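Local coordinates for protein K5 lyase (Enterobacteria phage k1-5, PDB 2X3H) that probably cleaves the K5 capsular polysaccharide by a lyase (eliminative) reaction, as a trimeric, tail-spike-like enzyme of a coliphage, at residues 278-283 against 301-306; 329-334 against 361-366; 384-389 against 417-422. One frame throughout, in Å; residues are numbered along the deposited sequence.

Interaction 1 (278-283 against 301-306); sequences NLIKGV and NLISDV
Two donors reach OD1 of the Asn301 carboxamide tilted slightly out of its carbonyl plane, Asn278 N to one side of it and Asn278 ND2 to the other. The two carboxamides run alongside each other in the same direction and are nearly coplanar, their planes 6° apart, joined through ND2 and OD1. This is one step in a file of asparagines repeated from coil to coil, as in parallel beta-helices. Both side chains adopt the same turn, CG opposite the carbonyl carbon (chi1 -60°), which holds each amide beside its own backbone N. Asn278 N donates to Asn301 OD1 at 2.9 Å, and Asn278 ND2 reaches the same atom at 3.2 Å. The series continues both ways: Asn278 OD1 accepts from Asn251 N, and Asn328 OD1 accepts from Asn301 N.

Beyond the asparagines, strands 279-283 and 302-306 run parallel at 5°, with Ile280 N bonded to Leu302 O at 2.8 Å and Ser304 N to Ile280 O at 2.8 Å. Like meets like in three pairs, Leu279 with Leu302, Ile280 with Ile303 and Val283 with Val306. Ile280 CB and CD1 each lie 4.1 Å from Ile303 CG1, on the face that Val283 and Val306 share and that packs on strand 293-294 inside the coil. On the other face Leu279 CD1 comes to 3.9 Å from Leu302 CG, and here neighbouring subunits adjoin; Ser304 OG bonds Asp305 OD2 of the second subunit. Gly282 and Asp305 both take positive phi values, and past this matched kink Val283 N donates to Asp305 O at 3.0 Å.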
loop_
_atom_site.group_PDB
_atom_site.type_symbol
_atom_site.label_atom_id
_atom_site.label_comp_id
_atom_site.label_asym_id
_atom_site.label_seq_id
_atom_site.Cartn_x
_atom_site.Cartn_y
_atom_site.Cartn_z
ATOM N N ASN A 278 -9.195 -2.863 12.289
ATOM C CA ASN A 278 -9.431 -1.631 11.541
ATOM C C ASN A 278 -8.368 -1.426 10.490
ATOM O O ASN A 278 -7.231 -1.887 10.665
ATOM C CB ASN A 278 -9.417 -0.436 12.491
ATOM C CG ASN A 278 -10.477 -0.554 13.557
ATOM O OD1 ASN A 278 -11.673 -0.399 13.271
ATOM N ND2 ASN A 278 -10.051 -0.840 14.795
ATOM N N LEU A 279 -8.743 -0.721 9.426
ATOM C CA LEU A 279 -7.811 -0.358 8.362
ATOM C C LEU A 279 -7.567 1.144 8.446
ATOM O O LEU A 279 -8.507 1.926 8.441
ATOM C CB LEU A 279 -8.428 -0.712 6.998
ATOM C CG LEU A 279 -7.704 -0.214 5.747
ATOM C CD1 LEU A 279 -6.280 -0.768 5.656
ATOM C CD2 LEU A 279 -8.502 -0.607 4.506
ATOM N N ILE A 280 -6.305 1.539 8.541
ATOM C CA ILE A 280 -5.948 2.959 8.652
ATOM C C ILE A 280 -4.937 3.215 7.549
ATOM O O ILE A 280 -3.856 2.634 7.556
ATOM C CB ILE A 280 -5.352 3.282 10.036
ATOM C CG1 ILE A 280 -6.406 3.037 11.125
ATOM C CG2 ILE A 280 -4.816 4.733 10.077
ATOM C CD1 ILE A 280 -5.798 2.828 12.514
ATOM N N LYS A 281 -5.303 4.044 6.578
ATOM C CA LYS A 281 -4.483 4.145 5.365
ATOM C C LYS A 281 -4.347 5.572 4.823
ATOM O O LYS A 281 -5.336 6.280 4.609
ATOM C CB LYS A 281 -5.018 3.201 4.289
ATOM C CG LYS A 281 -6.459 3.458 3.911
ATOM C CD LYS A 281 -6.926 2.592 2.735
ATOM C CE LYS A 281 -7.677 3.441 1.710
ATOM N NZ LYS A 281 -8.128 2.655 0.503
ATOM N N GLY A 282 -3.111 5.976 4.563
ATOM C CA GLY A 282 -2.860 7.324 4.068
ATOM C C GLY A 282 -2.882 8.347 5.193
ATOM O O GLY A 282 -3.834 9.112 5.326
ATOM N N VAL A 283 -1.832 8.349 6.009
ATOM C CA VAL A 283 -1.701 9.293 7.107
ATOM C C VAL A 283 -0.568 10.264 6.792
ATOM O O VAL A 283 0.555 9.843 6.519
ATOM C CB VAL A 283 -1.408 8.558 8.440
ATOM C CG1 VAL A 283 -1.201 9.563 9.589
ATOM C CG2 VAL A 283 -2.534 7.535 8.753
ATOM N N ASN A 301 -4.975 -4.828 13.311
ATOM C CA ASN A 301 -5.188 -3.618 12.534
ATOM C C ASN A 301 -4.182 -3.566 11.412
ATOM O O ASN A 301 -3.053 -4.019 11.581
ATOM C CB ASN A 301 -5.033 -2.370 13.405
ATOM C CG ASN A 301 -6.016 -2.349 14.561
ATOM O OD1 ASN A 301 -7.231 -2.175 14.358
ATOM N ND2 ASN A 301 -5.510 -2.537 15.776
ATOM N N LEU A 302 -4.612 -3.025 10.275
ATOM C CA LEU A 302 -3.739 -2.858 9.111
ATOM C C LEU A 302 -3.555 -1.369 8.897
ATOM O O LEU A 302 -4.506 -0.661 8.561
ATOM C CB LEU A 302 -4.368 -3.502 7.873
ATOM C CG LEU A 302 -3.600 -3.428 6.547
ATOM C CD1 LEU A 302 -2.144 -3.778 6.680
ATOM C CD2 LEU A 302 -4.279 -4.320 5.495
ATOM N N ILE A 303 -2.333 -0.904 9.140
ATOM C CA ILE A 303 -1.989 0.512 9.008
ATOM C C ILE A 303 -1.033 0.652 7.824
ATOM O O ILE A 303 -0.014 -0.042 7.756
ATOM C CB ILE A 303 -1.332 1.010 10.289
ATOM C CG1 ILE A 303 -2.338 0.922 11.447
ATOM C CG2 ILE A 303 -0.762 2.415 10.088
ATOM C CD1 ILE A 303 -1.707 0.917 12.799
ATOM N N SER A 304 -1.361 1.529 6.882
ATOM C CA SER A 304 -0.662 1.506 5.595
ATOM C C SER A 304 -0.429 2.900 5.027
ATOM O O SER A 304 -1.367 3.684 4.926
ATOM C CB SER A 304 -1.465 0.650 4.607
ATOM O OG SER A 304 -0.811 0.548 3.357
ATOM N N ASP A 305 0.822 3.186 4.649
ATOM C CA ASP A 305 1.207 4.453 3.968
ATOM C C ASP A 305 1.141 5.652 4.919
ATOM O O ASP A 305 0.161 6.395 4.952
ATOM C CB ASP A 305 0.401 4.681 2.679
ATOM C CG ASP A 305 0.722 3.651 1.603
ATOM O OD1 ASP A 305 1.816 3.068 1.651
ATOM O OD2 ASP A 305 -0.126 3.424 0.713
ATOM N N VAL A 306 2.202 5.793 5.700
ATOM C CA VAL A 306 2.316 6.806 6.750
ATOM C C VAL A 306 3.530 7.674 6.460
ATOM O O VAL A 306 4.660 7.168 6.427
ATOM C CB VAL A 306 2.483 6.147 8.134
ATOM C CG1 VAL A 306 2.656 7.211 9.230
ATOM C CG2 VAL A 306 1.296 5.194 8.427
#

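Interaction 2 (329-334 against 361-366); sequences VINNVL and NNYASV
This is a parallel strand pairing between successive coils of the beta-helix, interrupted by a beta bulge that a serine side chain bridges. The evidence for the bulge is the register: Val329 faces Tyr363 and Ile330 faces Ala364, but Val333 faces Val366, so the segment 329-334 carries one extra residue. Despite this, the strand axes stay within 2° of parallel. Before the bulge the backbones are joined regularly, Ile330 N donating to Tyr363 O at 2.8 Å and Ser365 N to Ile330 O at 2.9 Å.

At the shift, Asn332 has a positive phi, and its N donates to Ser365 OG at 2.9 Å in a fairly straight bond, 164° at the hydrogen. The serine hydroxyl thus accepts the Asn332 amide at the bulge. Its first torsion makes this possible: chi1 of 57° sets OG between the serine's own N and carbonyl carbon, and so close to the incoming amide. Backbone pairing resumes at once, with Val333 N bonded to Ser365 O at 3.0 Å.

Tyr363 and Val329 lie on one face of the pair. Val329 CG1 approaches ring atom CD2 of Tyr363 obliquely at 4.2 Å, while the terminal amide of Asn331 lies at the edge of the ring, near its plane. The ring also meets Phe367 of the second subunit edge-to-face, which places this face at the trimer interface. Ile330, Ala364, Val333 and Val366 occupy the inner face, packing on strands 321-323 and 349-355; there Ile330 CB lies 4.2 Å from Ala364 CB, and Val333 CB sits 4.1 Å from Val366 CG1.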
loop_
_atom_site.group_PDB
_atom_site.type_symbol
_atom_site.label_atom_id
_atom_site.label_comp_id
_atom_site.label_asym_id
_atom_site.label_seq_id
_atom_site.Cartn_x
_atom_site.Cartn_y
_atom_site.Cartn_z
ATOM N N VAL A 329 -0.227 -4.878 11.451
ATOM C CA VAL A 329 0.628 -4.703 10.287
ATOM C C VAL A 329 0.793 -3.215 10.077
ATOM O O VAL A 329 -0.197 -2.488 10.010
ATOM C CB VAL A 329 -0.029 -5.309 9.024
ATOM C CG1 VAL A 329 0.747 -4.905 7.743
ATOM C CG2 VAL A 329 -0.156 -6.825 9.165
ATOM N N ILE A 330 2.036 -2.758 9.985
ATOM C CA ILE A 330 2.316 -1.338 9.807
ATOM C C ILE A 330 3.176 -1.240 8.548
ATOM O O ILE A 330 4.365 -1.539 8.574
ATOM C CB ILE A 330 3.063 -0.775 11.043
ATOM C CG1 ILE A 330 2.224 -0.961 12.313
ATOM C CG2 ILE A 330 3.435 0.691 10.846
ATOM C CD1 ILE A 330 3.065 -1.166 13.552
ATOM N N ASN A 331 2.563 -0.847 7.435
ATOM C CA ASN A 331 3.254 -0.877 6.147
ATOM C C ASN A 331 3.632 0.518 5.652
ATOM O O ASN A 331 2.826 1.446 5.695
ATOM C CB ASN A 331 2.409 -1.621 5.093
ATOM C CG ASN A 331 3.251 -2.122 3.900
ATOM O OD1 ASN A 331 3.020 -1.724 2.764
ATOM N ND2 ASN A 331 4.225 -2.988 4.163
ATOM N N ASN A 332 4.877 0.658 5.216
ATOM C CA ASN A 332 5.369 1.874 4.561
ATOM C C ASN A 332 5.314 3.120 5.438
ATOM O O ASN A 332 4.556 4.050 5.154
ATOM C CB ASN A 332 4.611 2.130 3.254
ATOM C CG ASN A 332 4.896 1.090 2.197
ATOM O OD1 ASN A 332 4.125 0.946 1.245
ATOM N ND2 ASN A 332 5.982 0.357 2.362
ATOM N N VAL A 333 6.128 3.132 6.489
ATOM C CA VAL A 333 6.335 4.327 7.307
ATOM C C VAL A 333 7.558 5.069 6.770
ATOM O O VAL A 333 8.686 4.590 6.893
ATOM C CB VAL A 333 6.571 3.985 8.786
ATOM C CG1 VAL A 333 6.663 5.255 9.622
ATOM C CG2 VAL A 333 5.453 3.078 9.305
ATOM N N LEU A 334 7.333 6.228 6.171
ATOM C CA LEU A 334 8.420 7.055 5.657
ATOM C C LEU A 334 8.595 8.218 6.626
ATOM O O LEU A 334 7.700 9.054 6.771
ATOM C CB LEU A 334 8.073 7.542 4.245
ATOM C CG LEU A 334 9.013 8.540 3.548
ATOM C CD1 LEU A 334 10.470 8.386 3.908
ATOM C CD2 LEU A 334 8.779 8.597 2.027
ATOM N N ASN A 361 4.157 -10.173 17.728
ATOM C CA ASN A 361 3.684 -10.689 16.460
ATOM C C ASN A 361 3.260 -9.603 15.481
ATOM O O ASN A 361 2.398 -9.835 14.621
ATOM C CB ASN A 361 2.568 -11.726 16.682
ATOM C CG ASN A 361 3.093 -13.024 17.306
ATOM O OD1 ASN A 361 3.707 -13.854 16.615
ATOM N ND2 ASN A 361 2.859 -13.199 18.615
ATOM N N ASN A 362 3.869 -8.423 15.614
ATOM C CA ASN A 362 3.600 -7.311 14.692
ATOM C C ASN A 362 4.595 -7.277 13.544
ATOM O O ASN A 362 5.664 -7.878 13.627
ATOM C CB ASN A 362 3.648 -5.979 15.437
ATOM C CG ASN A 362 2.637 -5.912 16.566
ATOM O OD1 ASN A 362 1.427 -5.781 16.317
ATOM N ND2 ASN A 362 3.117 -5.970 17.806
ATOM N N TYR A 363 4.220 -6.581 12.477
ATOM C CA TYR A 363 5.102 -6.387 11.314
ATOM C C TYR A 363 5.211 -4.890 11.056
ATOM O O TYR A 363 4.199 -4.191 11.126
ATOM C CB TYR A 363 4.497 -7.053 10.064
ATOM C CG TYR A 363 5.225 -6.709 8.781
ATOM C CD1 TYR A 363 6.312 -7.463 8.366
ATOM C CD2 TYR A 363 4.824 -5.645 7.989
ATOM C CE1 TYR A 363 7.010 -7.150 7.193
ATOM C CE2 TYR A 363 5.491 -5.336 6.796
ATOM C CZ TYR A 363 6.585 -6.088 6.410
ATOM O OH TYR A 363 7.252 -5.753 5.248
ATOM N N ALA A 364 6.406 -4.393 10.718
ATOM C CA ALA A 364 6.525 -2.994 10.263
ATOM C C ALA A 364 7.497 -2.914 9.107
ATOM O O ALA A 364 8.573 -3.509 9.170
ATOM C CB ALA A 364 7.009 -2.097 11.412
ATOM N N SER A 365 7.139 -2.174 8.065
ATOM C CA SER A 365 8.104 -1.868 6.995
ATOM C C SER A 365 8.367 -0.372 7.010
ATOM O O SER A 365 7.431 0.431 6.959
ATOM C CB SER A 365 7.612 -2.355 5.629
ATOM O OG SER A 365 6.354 -1.797 5.289
ATOM N N VAL A 366 9.644 -0.006 7.086
ATOM C CA VAL A 366 10.013 1.357 7.450
ATOM C C VAL A 366 11.156 1.937 6.621
ATOM O O VAL A 366 12.013 1.197 6.125
ATOM C CB VAL A 366 10.381 1.440 8.945
ATOM C CG1 VAL A 366 9.193 0.958 9.807
ATOM C CG2 VAL A 366 11.627 0.631 9.234
#

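Interaction 3 (384-389 against 417-422); sequences RNFVEV and SNVVHA
Phe386 leans across onto Val419 and His421, the next coil of the parallel beta-helix. From CB, which leaves the sheet on the face shared by Val419, Glu388 and His421, the side chain extends with CG opposite its backbone N (chi1 174°). Ring atom CD1 of Phe386 then meets Val419 CG1 at 3.6 Å. One atom further, Phe386 CE1 stands over the centre of the His421 imidazole, 3.6 Å from His421 CG. At the tip, Phe386 CZ lies 3.7 Å from His421 ND1. The ring planes stand at 77° with centroids 4.8 Å apart: a T-shaped stack in which phenylalanine supplies the edge and histidine the face.

The imidazole is tied down at its edge as well. A water near the ring plane binds His421 ND1 at 2.7 Å and donates to Glu388 OE2 at 3.0 Å, while Glu388 OE1 is bonded to Tyr363 OH. The carboxylate therefore bridges, directly and through water, residues of the strands on either side of its own.

At the start of the pair, Asn418 OD1 receives Asn385 N at 2.9 Å, in the carbonyl plane; Asn418 ND2 is turned to Thr410 and Ser382. Regular parallel bonding follows, ending with Val389 N to His421 O at 2.8 Å.

Strand 386-389 is flanked by strand 363-369 on one side and strand 419-422 on the other, while Val387 and Val420 pack inward on strand 376-378. Strand 419-422 next pairs antiparallel with strand 427-429, whose Tyr428 meets His421 edge-to-face, so the parallel pairing of this wall ends here.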
loop_
_atom_site.group_PDB
_atom_site.type_symbol
_atom_site.label_atom_id
_atom_site.label_comp_id
_atom_site.label_asym_id
_atom_site.label_seq_id
_atom_site.Cartn_x
_atom_site.Cartn_y
_atom_site.Cartn_z
ATOM N N ARG A 384 8.467 -11.588 18.830
ATOM C CA ARG A 384 7.975 -11.995 17.502
ATOM C C ARG A 384 7.580 -10.812 16.610
ATOM O O ARG A 384 6.718 -10.943 15.744
ATOM C CB ARG A 384 6.825 -13.015 17.629
ATOM C CG ARG A 384 7.250 -14.344 18.245
ATOM C CD ARG A 384 6.145 -15.383 18.042
ATOM N NE ARG A 384 6.282 -15.907 16.693
ATOM C CZ ARG A 384 5.425 -16.643 16.027
ATOM N NH1 ARG A 384 4.225 -16.933 16.535
ATOM N NH2 ARG A 384 5.761 -17.065 14.812
ATOM N N ASN A 385 8.215 -9.657 16.816
ATOM C CA ASN A 385 8.010 -8.508 15.910
ATOM C C ASN A 385 9.059 -8.498 14.798
ATOM O O ASN A 385 10.247 -8.646 15.074
ATOM C CB ASN A 385 8.058 -7.196 16.695
ATOM C CG ASN A 385 7.101 -7.196 17.870
ATOM O OD1 ASN A 385 7.523 -7.254 19.045
ATOM N ND2 ASN A 385 5.802 -7.143 17.571
ATOM N N PHE A 386 8.607 -8.347 13.549
ATOM C CA PHE A 386 9.484 -8.383 12.378
ATOM C C PHE A 386 9.483 -7.014 11.724
ATOM O O PHE A 386 8.417 -6.502 11.348
ATOM C CB PHE A 386 8.992 -9.457 11.395
ATOM C CG PHE A 386 9.731 -9.499 10.089
ATOM C CD1 PHE A 386 11.114 -9.342 10.036
ATOM C CD2 PHE A 386 9.032 -9.740 8.912
ATOM C CE1 PHE A 386 11.781 -9.398 8.808
ATOM C CE2 PHE A 386 9.701 -9.808 7.692
ATOM C CZ PHE A 386 11.079 -9.626 7.651
ATOM N N VAL A 387 10.671 -6.410 11.633
ATOM C CA VAL A 387 10.811 -5.086 11.025
ATOM C C VAL A 387 11.636 -5.224 9.752
ATOM O O VAL A 387 12.751 -5.757 9.792
ATOM C CB VAL A 387 11.494 -4.062 11.971
ATOM C CG1 VAL A 387 11.809 -2.770 11.225
ATOM C CG2 VAL A 387 10.606 -3.775 13.178
ATOM N N GLU A 388 11.085 -4.757 8.633
ATOM C CA GLU A 388 11.853 -4.631 7.400
ATOM C C GLU A 388 12.205 -3.179 7.170
ATOM O O GLU A 388 11.329 -2.358 6.917
ATOM C CB GLU A 388 11.064 -5.160 6.200
ATOM C CG GLU A 388 10.861 -6.648 6.234
ATOM C CD GLU A 388 10.539 -7.177 4.859
ATOM O OE1 GLU A 388 9.375 -7.038 4.425
ATOM O OE2 GLU A 388 11.469 -7.705 4.207
ATOM N N VAL A 389 13.497 -2.877 7.290
ATOM C CA VAL A 389 14.030 -1.561 6.975
ATOM C C VAL A 389 14.233 -1.547 5.464
ATOM O O VAL A 389 15.245 -2.044 4.965
ATOM C CB VAL A 389 15.342 -1.308 7.747
ATOM C CG1 VAL A 389 15.946 0.051 7.389
ATOM C CG2 VAL A 389 15.097 -1.407 9.255
ATOM N N SER A 417 11.847 -14.545 19.360
ATOM C CA SER A 417 12.747 -13.524 18.823
ATOM C C SER A 417 12.039 -12.385 18.079
ATOM O O SER A 417 11.104 -12.616 17.316
ATOM C CB SER A 417 13.758 -14.172 17.873
ATOM O OG SER A 417 14.837 -13.288 17.616
ATOM N N ASN A 418 12.534 -11.161 18.273
ATOM C CA ASN A 418 12.251 -10.087 17.321
ATOM C C ASN A 418 13.250 -10.230 16.164
ATOM O O ASN A 418 14.263 -10.917 16.310
ATOM C CB ASN A 418 12.356 -8.706 17.998
ATOM C CG ASN A 418 11.261 -8.472 19.030
ATOM O OD1 ASN A 418 10.098 -8.805 18.792
ATOM N ND2 ASN A 418 11.626 -7.892 20.182
ATOM N N VAL A 419 12.981 -9.594 15.027
ATOM C CA VAL A 419 13.814 -9.771 13.836
ATOM C C VAL A 419 13.874 -8.443 13.087
ATOM O O VAL A 419 12.865 -7.740 12.975
ATOM C CB VAL A 419 13.229 -10.849 12.897
ATOM C CG1 VAL A 419 14.003 -10.901 11.560
ATOM C CG2 VAL A 419 13.204 -12.217 13.595
ATOM N N VAL A 420 15.060 -8.101 12.586
ATOM C CA VAL A 420 15.220 -6.925 11.717
ATOM C C VAL A 420 15.965 -7.303 10.435
ATOM O O VAL A 420 17.038 -7.901 10.513
ATOM C CB VAL A 420 16.004 -5.806 12.430
ATOM C CG1 VAL A 420 16.160 -4.578 11.520
ATOM C CG2 VAL A 420 15.308 -5.433 13.742
ATOM N N HIS A 421 15.383 -6.971 9.279
ATOM C CA HIS A 421 16.080 -7.105 7.978
ATOM C C HIS A 421 16.321 -5.740 7.355
ATOM O O HIS A 421 15.487 -4.848 7.484
ATOM C CB HIS A 421 15.216 -7.890 6.990
ATOM C CG HIS A 421 15.078 -9.344 7.308
ATOM N ND1 HIS A 421 14.535 -10.236 6.409
ATOM C CD2 HIS A 421 15.421 -10.066 8.400
ATOM C CE1 HIS A 421 14.532 -11.445 6.944
ATOM N NE2 HIS A 421 15.070 -11.372 8.147
ATOM N N ALA A 422 17.444 -5.601 6.648
ATOM C CA ALA A 422 17.721 -4.412 5.813
ATOM C C ALA A 422 18.258 -4.907 4.470
ATOM O O ALA A 422 19.483 -4.981 4.269
ATOM C CB ALA A 422 18.732 -3.517 6.481
HETATM O O HOH W 1 13.709 -9.700 3.947
#

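Interactions 1, 2 and 3 follow in series along the chain and along the axis of the beta-helix, using strands 279-286, 302-309, 329-336, 363-369, 386-389 and 419-422, successive neighbours in the same wall of the helix. Centres of interactions 1 and 2 lie about 10 Å apart, as do those of 2 and 3, whereas those of 1 and 3 are about 19 Å apart and the two do not touch. The steps between them are again parallel pairings: Ile303 N to Val329 O at 2.8 Å joins the first two, and Glu388 N to Ala364 O at 2.9 Å the last two, both probable hydrogen bonds. All three touch the second subunit, so this wall also contributes to the trimer, consistent with a tail-spike architecture.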